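Local structure of tripeptidase (Staphylococcus aureus subsp. aureus, 3RZA) at residues 194-199 / 334-339; 317-322 / 354-359. The protein probably hydrolyses short peptides, as a metal-dependent tripeptidase of the M20/M25/M40 family. All coordinates share one frame; numbering follows the deposited sequence. Where two conformers were deposited one is given.

In the fold
Contacts 1 and 2 lie with their centres about 9 Å apart and meet on one mixed sheet, in which strands 194-209 and 355-359 are antiparallel neighbours. A probable hydrogen bond joins them, V195 N to I357 O at 2.7 Å. T194 CG2 meets V356 CG2 at 3.4 Å, and V196 CG1 lies 3.9 Å from V320 CG1, so helix 318-329 reaches both contacts. Along the chain, this helix leads directly to strand 336-338. The side chain of V195 is about 11 Å from the zinc ion bound by H98, D129 and D186, and that of P199 about 4 Å from a bound isopropyl alcohol, probably from the crystallisation liquor.

Contact 1: residues 194-199 / 334-339; sequences TVVGAP and ANTIIS
V195 pairs with I337, and T194 with T336, in two successive parallel bridges between strands 194-198 and 336-338, whose short axes come within 4.5 Å and diverge by 42°. The ladder alternates strictly at first: T194 N donates to N335 O, I337 N to T194 O at 2.9 Å, and V196 N to I337 O. V196 then departs from extended geometry (psi -3°), the register slips by one residue, and G197 O receives S339 N at 3.0 Å.

The side chains split between the two faces. V195 CG2 crosses the side chain of I337, 4.0 Å from its CG1, while V195 CG1 points to S339 and stands 3.6 Å from its CB. V196 spreads its methyls: CG1 reaches T336 CB at 3.9 Å, and CG2 lies nearest I337 O and also reaches I338 CD1. The ethyl arm of I338 bends back (chi2 -59°) and brings CD1 over G197, 3.6 Å from its CA, where no side chain intervenes. In the conformer given, S339 OG has G341 O, beyond the two segments, as its stronger hydrogen-bond partner; G197 O is a second acceptor within reach. T194 faces A323 and T336 faces Q324 of helix 318-329, whereas V195 leans on I357 of the adjoining strand.

A water fastens the start of the pairing, accepting from T194 OG1 and donating to N335 O, so that this carbonyl takes both the water and T194 N. Four backbone bonds supply the direction and spacing here, and the last of them, S339 N to G197 O, keeps the strands joined beyond the slip in register, just before the glycine-rich segment that follows.

Contact 2: residues 317-322 / 354-359; sequences EAVVKI and PSVILG
V319 and V356 meet end on, methyls to methyls, where the first turn of helix 318-329 lies against strand 355-359. The apolar contacts carry almost everything. Both branches of V319 are used: CG1 approaches V356 CG1 at 4.0 Å, and CG2 approaches V356 CG2, also at 4.0 Å. With V319 CG1 set between the backbone N and the carbonyl carbon (chi1 65°), that methyl also comes 4.1 Å from P354 CB, at the side of the proline ring. V320 meets V356 at about a right angle, its CG2 4.1 Å from V356 CG1, so V356 CG1 touches both helix valines, which approach it from the same side. I313 touches V319, V320 and V356 alike, closing this small group, and Y183 of strand 181-184 adds an aromatic neighbour to V356.

Polar interactions run past the contact rather than through it, for no hydrogen bond links the two segments. E317 occupies the N-cap position, and its backbone O receives K321 N at 3.1 Å in the first helical turn; the carboxylate merely brings OE1 to 4.5 Å from P354 CG. V319 O is bonded by the hydroxyl of Y183. On the strand side, V356 pairs through its backbone with G182 and A184, while S355 has its CB turned away from the helix and its OG hydrogen-bonded to Y94 OH and I353 O.

Aliphatic residues of a helix laid over those of a strand are the ordinary helix-on-sheet interface of an alpha/beta domain, consistent with the metal-binding domain of M20 peptidases.

Contact 1: residues 194-199 / 334-339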
ATOM      1  N   THR A 194      36.484  12.926 -10.165  1.00 17.24           N
ATOM      2  CA  THR A 194      36.680  12.477  -8.770  1.00 14.78           C
ATOM      3  C   THR A 194      35.588  13.093  -7.910  1.00 16.98           C
ATOM      4  O   THR A 194      35.402  14.299  -7.929  1.00 16.02           O
ATOM      5  CB  THR A 194      38.069  12.943  -8.223  1.00 15.93           C
ATOM      6  OG1 THR A 194      39.085  12.518  -9.120  1.00 18.83           O
ATOM      7  CG2 THR A 194      38.354  12.371  -6.843  1.00 10.46           C
ATOM      8  N   VAL A 195      34.857  12.252  -7.169  1.00 15.30           N
ATOM      9  CA  VAL A 195      33.950  12.716  -6.148  1.00 14.87           C
ATOM     10  C   VAL A 195      34.759  13.076  -4.890  1.00 14.84           C
ATOM     11  O   VAL A 195      35.390  12.190  -4.300  1.00 14.59           O
ATOM     12  CB  VAL A 195      32.927  11.629  -5.781  1.00 13.41           C
ATOM     13  CG1 VAL A 195      32.097  12.072  -4.594  1.00 12.75           C
ATOM     14  CG2 VAL A 195      32.059  11.259  -6.993  1.00 12.21           C
ATOM     15  N   VAL A 196      34.716  14.347  -4.489  1.00 15.85           N
ATOM     16  CA  VAL A 196      35.450  14.864  -3.279  1.00 15.35           C
ATOM     17  C   VAL A 196      34.559  15.096  -2.066  1.00 17.79           C
ATOM     18  O   VAL A 196      35.055  15.436  -0.977  1.00 16.18           O
ATOM     19  CB  VAL A 196      36.277  16.159  -3.591  1.00 17.06           C
ATOM     20  CG1 VAL A 196      37.315  15.851  -4.705  1.00 18.39           C
ATOM     21  CG2 VAL A 196      35.356  17.393  -3.967  1.00 15.21           C
ATOM     22  N   GLY A 197      33.255  14.886  -2.229  1.00 16.64           N
ATOM     23  CA  GLY A 197      32.341  15.005  -1.141  1.00 18.04           C
ATOM     24  C   GLY A 197      31.075  14.271  -1.443  1.00 16.28           C
ATOM     25  O   GLY A 197      30.743  14.068  -2.606  1.00 17.03           O
ATOM     26  N   ALA A 198      30.379  13.862  -0.384  1.00 17.48           N
ATOM     27  CA  ALA A 198      29.132  13.080  -0.479  1.00 18.11           C
ATOM     28  C   ALA A 198      28.281  13.475   0.728  1.00 19.73           C
ATOM     29  O   ALA A 198      28.844  13.876   1.747  1.00 21.44           O
ATOM     30  CB  ALA A 198      29.451  11.561  -0.471  1.00 16.70           C
ATOM     31  N   PRO A 199      26.927  13.389   0.622  1.00 19.47           N
ATOM     32  CA  PRO A 199      26.054  13.883   1.693  1.00 18.09           C
ATOM     33  C   PRO A 199      25.866  12.883   2.838  1.00 16.45           C
ATOM     34  O   PRO A 199      26.251  11.692   2.717  1.00 16.19           O
ATOM     35  CB  PRO A 199      24.732  14.079   0.974  1.00 19.82           C
ATOM     36  CG  PRO A 199      24.691  12.920   0.019  1.00 18.16           C
ATOM     37  CD  PRO A 199      26.142  12.655  -0.388  1.00 19.74           C
ATOM     38  N   ALA A 334      39.772  15.726 -15.356  1.00 18.88           N
ATOM     39  CA  ALA A 334      40.337  16.087 -14.021  1.00 20.99           C
ATOM     40  C   ALA A 334      39.416  16.953 -13.152  1.00 20.94           C
ATOM     41  O   ALA A 334      39.898  17.689 -12.287  1.00 24.14           O
ATOM     42  CB  ALA A 334      41.745  16.752 -14.149  1.00 18.92           C
ATOM     43  N   ASN A 335      38.101  16.814 -13.347  1.00 22.41           N
ATOM     44  CA  ASN A 335      37.069  17.518 -12.578  0.50 21.00           C
ATOM     45  C   ASN A 335      36.910  16.901 -11.183  1.00 21.08           C
ATOM     46  O   ASN A 335      37.217  15.721 -10.986  1.00 21.25           O
ATOM     47  CB  ASN A 335      35.714  17.444 -13.302  0.50 19.67           C
ATOM     48  CG  ASN A 335      35.711  18.188 -14.629  0.50 20.59           C
ATOM     49  OD1 ASN A 335      36.412  19.180 -14.796  0.50 22.14           O
ATOM     50  ND2 ASN A 335      34.904  17.719 -15.567  0.50 23.47           N
ATOM     51  N   THR A 336      36.443  17.694 -10.244  1.00 17.20           N
ATOM     52  CA  THR A 336      36.112  17.268  -8.922  1.00 19.18           C
ATOM     53  C   THR A 336      34.646  17.631  -8.735  1.00 20.79           C
ATOM     54  O   THR A 336      34.249  18.752  -9.072  1.00 23.23           O
ATOM     55  CB  THR A 336      36.950  18.013  -7.915  1.00 19.48           C
ATOM     56  OG1 THR A 336      36.767  19.421  -8.097  1.00 19.05           O
ATOM     57  CG2 THR A 336      38.412  17.670  -8.119  1.00 18.62           C
ATOM     58  N   ILE A 337      33.839  16.687  -8.261  1.00 18.20           N
ATOM     59  CA  ILE A 337      32.409  16.911  -8.073  1.00 17.78           C
ATOM     60  C   ILE A 337      31.980  16.518  -6.659  1.00 19.02           C
ATOM     61  O   ILE A 337      32.761  15.977  -5.866  1.00 19.34           O
ATOM     62  CB  ILE A 337      31.536  16.133  -9.162  1.00 18.89           C
ATOM     63  CG1 ILE A 337      31.721  14.614  -9.067  1.00 14.39           C
ATOM     64  CG2 ILE A 337      31.834  16.660 -10.593  1.00 16.82           C
ATOM     65  CD1 ILE A 337      30.688  13.825  -9.880  1.00 12.65           C
ATOM     66  N   ILE A 338      30.721  16.796  -6.381  1.00 21.14           N
ATOM     67  CA  ILE A 338      30.036  16.357  -5.194  1.00 21.64           C
ATOM     68  C   ILE A 338      28.980  15.338  -5.671  1.00 20.79           C
ATOM     69  O   ILE A 338      28.322  15.578  -6.680  1.00 22.71           O
ATOM     70  CB  ILE A 338      29.404  17.597  -4.517  1.00 26.52           C
ATOM     71  CG1 ILE A 338      30.503  18.579  -4.041  1.00 30.45           C
ATOM     72  CG2 ILE A 338      28.643  17.246  -3.396  1.00 25.90           C
ATOM     73  CD1 ILE A 338      31.507  17.983  -3.045  1.00 24.48           C
ATOM     74  N   SER A 339      28.892  14.193  -4.986  1.00 19.26           N
ATOM     75  CA  SER A 339      27.965  13.111  -5.355  0.50 19.85           C
ATOM     76  C   SER A 339      26.622  13.319  -4.685  1.00 21.31           C
ATOM     77  O   SER A 339      26.512  14.089  -3.755  1.00 20.44           O
ATOM     78  CB  SER A 339      28.515  11.753  -4.939  0.50 18.28           C
ATOM     79  OG  SER A 339      28.691  11.681  -3.536  0.50 19.71           O
TER
HETATM   80  O   HOH W   1      39.469  14.244 -11.233  1.00 15.63           O

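Contact 2: residues 317-322 / 354-359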
ATOM      1  N   GLU A 317      44.136  18.824  -0.740  1.00 22.66           N
ATOM      2  CA  GLU A 317      44.682  17.613  -0.134  1.00 23.40           C
ATOM      3  C   GLU A 317      45.357  16.750  -1.171  1.00 22.30           C
ATOM      4  O   GLU A 317      44.906  16.710  -2.321  1.00 19.43           O
ATOM      5  CB  GLU A 317      43.590  16.773   0.537  1.00 24.81           C
ATOM      6  CG  GLU A 317      43.139  17.306   1.882  1.00 30.79           C
ATOM      7  CD  GLU A 317      44.140  17.034   3.010  1.00 37.45           C
ATOM      8  OE1 GLU A 317      44.493  15.850   3.258  1.00 39.12           O
ATOM      9  OE2 GLU A 317      44.546  18.012   3.659  1.00 38.72           O
ATOM     10  N   ALA A 318      46.454  16.091  -0.754  1.00 19.68           N
ATOM     11  CA  ALA A 318      47.231  15.167  -1.601  1.00 21.42           C
ATOM     12  C   ALA A 318      46.368  14.168  -2.358  1.00 19.81           C
ATOM     13  O   ALA A 318      46.574  13.950  -3.554  1.00 21.32           O
ATOM     14  CB  ALA A 318      48.268  14.405  -0.750  1.00 18.54           C
ATOM     15  N   VAL A 319      45.403  13.565  -1.651  1.00 18.97           N
ATOM     16  CA  VAL A 319      44.508  12.571  -2.253  1.00 17.08           C
ATOM     17  C   VAL A 319      43.704  13.099  -3.459  1.00 17.72           C
ATOM     18  O   VAL A 319      43.506  12.367  -4.439  1.00 18.71           O
ATOM     19  CB  VAL A 319      43.561  11.917  -1.192  1.00 17.62           C
ATOM     20  CG1 VAL A 319      42.577  12.938  -0.584  1.00 15.80           C
ATOM     21  CG2 VAL A 319      42.831  10.735  -1.789  1.00 13.07           C
ATOM     22  N   VAL A 320      43.272  14.360  -3.398  1.00 16.64           N
ATOM     23  CA  VAL A 320      42.522  14.986  -4.496  1.00 15.72           C
ATOM     24  C   VAL A 320      43.451  15.348  -5.648  1.00 16.95           C
ATOM     25  O   VAL A 320      43.159  15.058  -6.804  1.00 15.52           O
ATOM     26  CB  VAL A 320      41.778  16.262  -4.029  1.00 19.15           C
ATOM     27  CG1 VAL A 320      41.002  16.883  -5.185  1.00 17.34           C
ATOM     28  CG2 VAL A 320      40.844  15.973  -2.835  1.00 19.58           C
ATOM     29  N   LYS A 321      44.578  15.971  -5.320  1.00 18.95           N
ATOM     30  CA  LYS A 321      45.563  16.401  -6.325  1.00 20.45           C
ATOM     31  C   LYS A 321      46.175  15.244  -7.125  1.00 19.73           C
ATOM     32  O   LYS A 321      46.343  15.348  -8.334  1.00 19.10           O
ATOM     33  CB  LYS A 321      46.673  17.240  -5.667  1.00 23.43           C
ATOM     34  CG  LYS A 321      46.171  18.601  -5.089  1.00 31.41           C
ATOM     35  CD  LYS A 321      46.040  19.664  -6.198  1.00 42.23           C
ATOM     36  CE  LYS A 321      44.937  20.717  -5.939  1.00 46.19           C
ATOM     37  NZ  LYS A 321      43.565  20.338  -6.466  1.00 49.49           N
ATOM     38  N   ILE A 322      46.465  14.133  -6.458  1.00 20.68           N
ATOM     39  CA  ILE A 322      46.960  12.916  -7.140  1.00 18.86           C
ATOM     40  C   ILE A 322      45.893  12.313  -8.102  1.00 18.54           C
ATOM     41  O   ILE A 322      46.222  11.925  -9.239  1.00 19.51           O
ATOM     42  CB  ILE A 322      47.488  11.879  -6.121  1.00 19.28           C
ATOM     43  CG1 ILE A 322      48.749  12.423  -5.414  1.00 19.41           C
ATOM     44  CG2 ILE A 322      47.796  10.564  -6.804  1.00 18.52           C
ATOM     45  CD1 ILE A 322      49.087  11.720  -4.076  1.00 20.06           C
ATOM     46  N   PRO A 354      41.606   9.895   4.668  1.00 22.37           N
ATOM     47  CA  PRO A 354      41.043  10.697   3.578  1.00 22.58           C
ATOM     48  C   PRO A 354      40.779   9.892   2.314  1.00 21.31           C
ATOM     49  O   PRO A 354      41.699   9.299   1.764  1.00 19.64           O
ATOM     50  CB  PRO A 354      42.133  11.748   3.316  1.00 21.44           C
ATOM     51  CG  PRO A 354      42.765  11.948   4.619  1.00 23.21           C
ATOM     52  CD  PRO A 354      42.662  10.657   5.370  1.00 23.57           C
ATOM     53  N   SER A 355      39.520   9.838   1.905  1.00 21.54           N
ATOM     54  CA  SER A 355      39.100   8.993   0.799  1.00 20.99           C
ATOM     55  C   SER A 355      38.208   9.774  -0.150  1.00 21.04           C
ATOM     56  O   SER A 355      37.325  10.493   0.290  1.00 24.35           O
ATOM     57  CB  SER A 355      38.379   7.763   1.320  1.00 21.71           C
ATOM     58  OG  SER A 355      39.192   7.053   2.246  1.00 22.50           O
ATOM     59  N   VAL A 356      38.470   9.629  -1.448  1.00 19.39           N
ATOM     60  CA  VAL A 356      37.653  10.209  -2.516  1.00 17.95           C
ATOM     61  C   VAL A 356      37.271   9.060  -3.450  1.00 18.63           C
ATOM     62  O   VAL A 356      37.851   7.965  -3.364  1.00 17.84           O
ATOM     63  CB  VAL A 356      38.435  11.346  -3.266  1.00 17.13           C
ATOM     64  CG1 VAL A 356      38.934  12.394  -2.249  1.00 15.89           C
ATOM     65  CG2 VAL A 356      39.573  10.792  -4.061  1.00 17.87           C
ATOM     66  N   ILE A 357      36.302   9.305  -4.328  1.00 17.03           N
ATOM     67  CA  ILE A 357      35.638   8.252  -5.071  1.00 16.41           C
ATOM     68  C   ILE A 357      35.889   8.525  -6.556  1.00 17.15           C
ATOM     69  O   ILE A 357      35.553   9.605  -7.047  1.00 17.25           O
ATOM     70  CB  ILE A 357      34.092   8.175  -4.788  1.00 17.47           C
ATOM     71  CG1 ILE A 357      33.740   8.600  -3.351  1.00 19.31           C
ATOM     72  CG2 ILE A 357      33.552   6.759  -5.051  1.00 15.37           C
ATOM     73  CD1 ILE A 357      34.415   7.712  -2.251  1.00 15.35           C
ATOM     74  N   LEU A 358      36.489   7.551  -7.249  1.00 15.37           N
ATOM     75  CA  LEU A 358      36.857   7.688  -8.648  1.00 16.39           C
ATOM     76  C   LEU A 358      35.693   7.300  -9.535  1.00 16.38           C
ATOM     77  O   LEU A 358      35.046   6.269  -9.298  1.00 17.09           O
ATOM     78  CB  LEU A 358      38.040   6.778  -8.985  1.00 15.25           C
ATOM     79  CG  LEU A 358      39.330   6.994  -8.208  1.00 16.41           C
ATOM     80  CD1 LEU A 358      40.342   5.904  -8.611  1.00 15.70           C
ATOM     81  CD2 LEU A 358      39.891   8.415  -8.416  1.00 13.80           C
ATOM     82  N   GLY A 359      35.453   8.094 -10.579  1.00 16.32           N
ATOM     83  CA  GLY A 359      34.485   7.741 -11.602  1.00 15.15           C
ATOM     84  C   GLY A 359      34.873   6.450 -12.294  1.00 15.47           C
ATOM     85  O   GLY A 359      36.032   6.291 -12.682  1.00 15.23           O
TER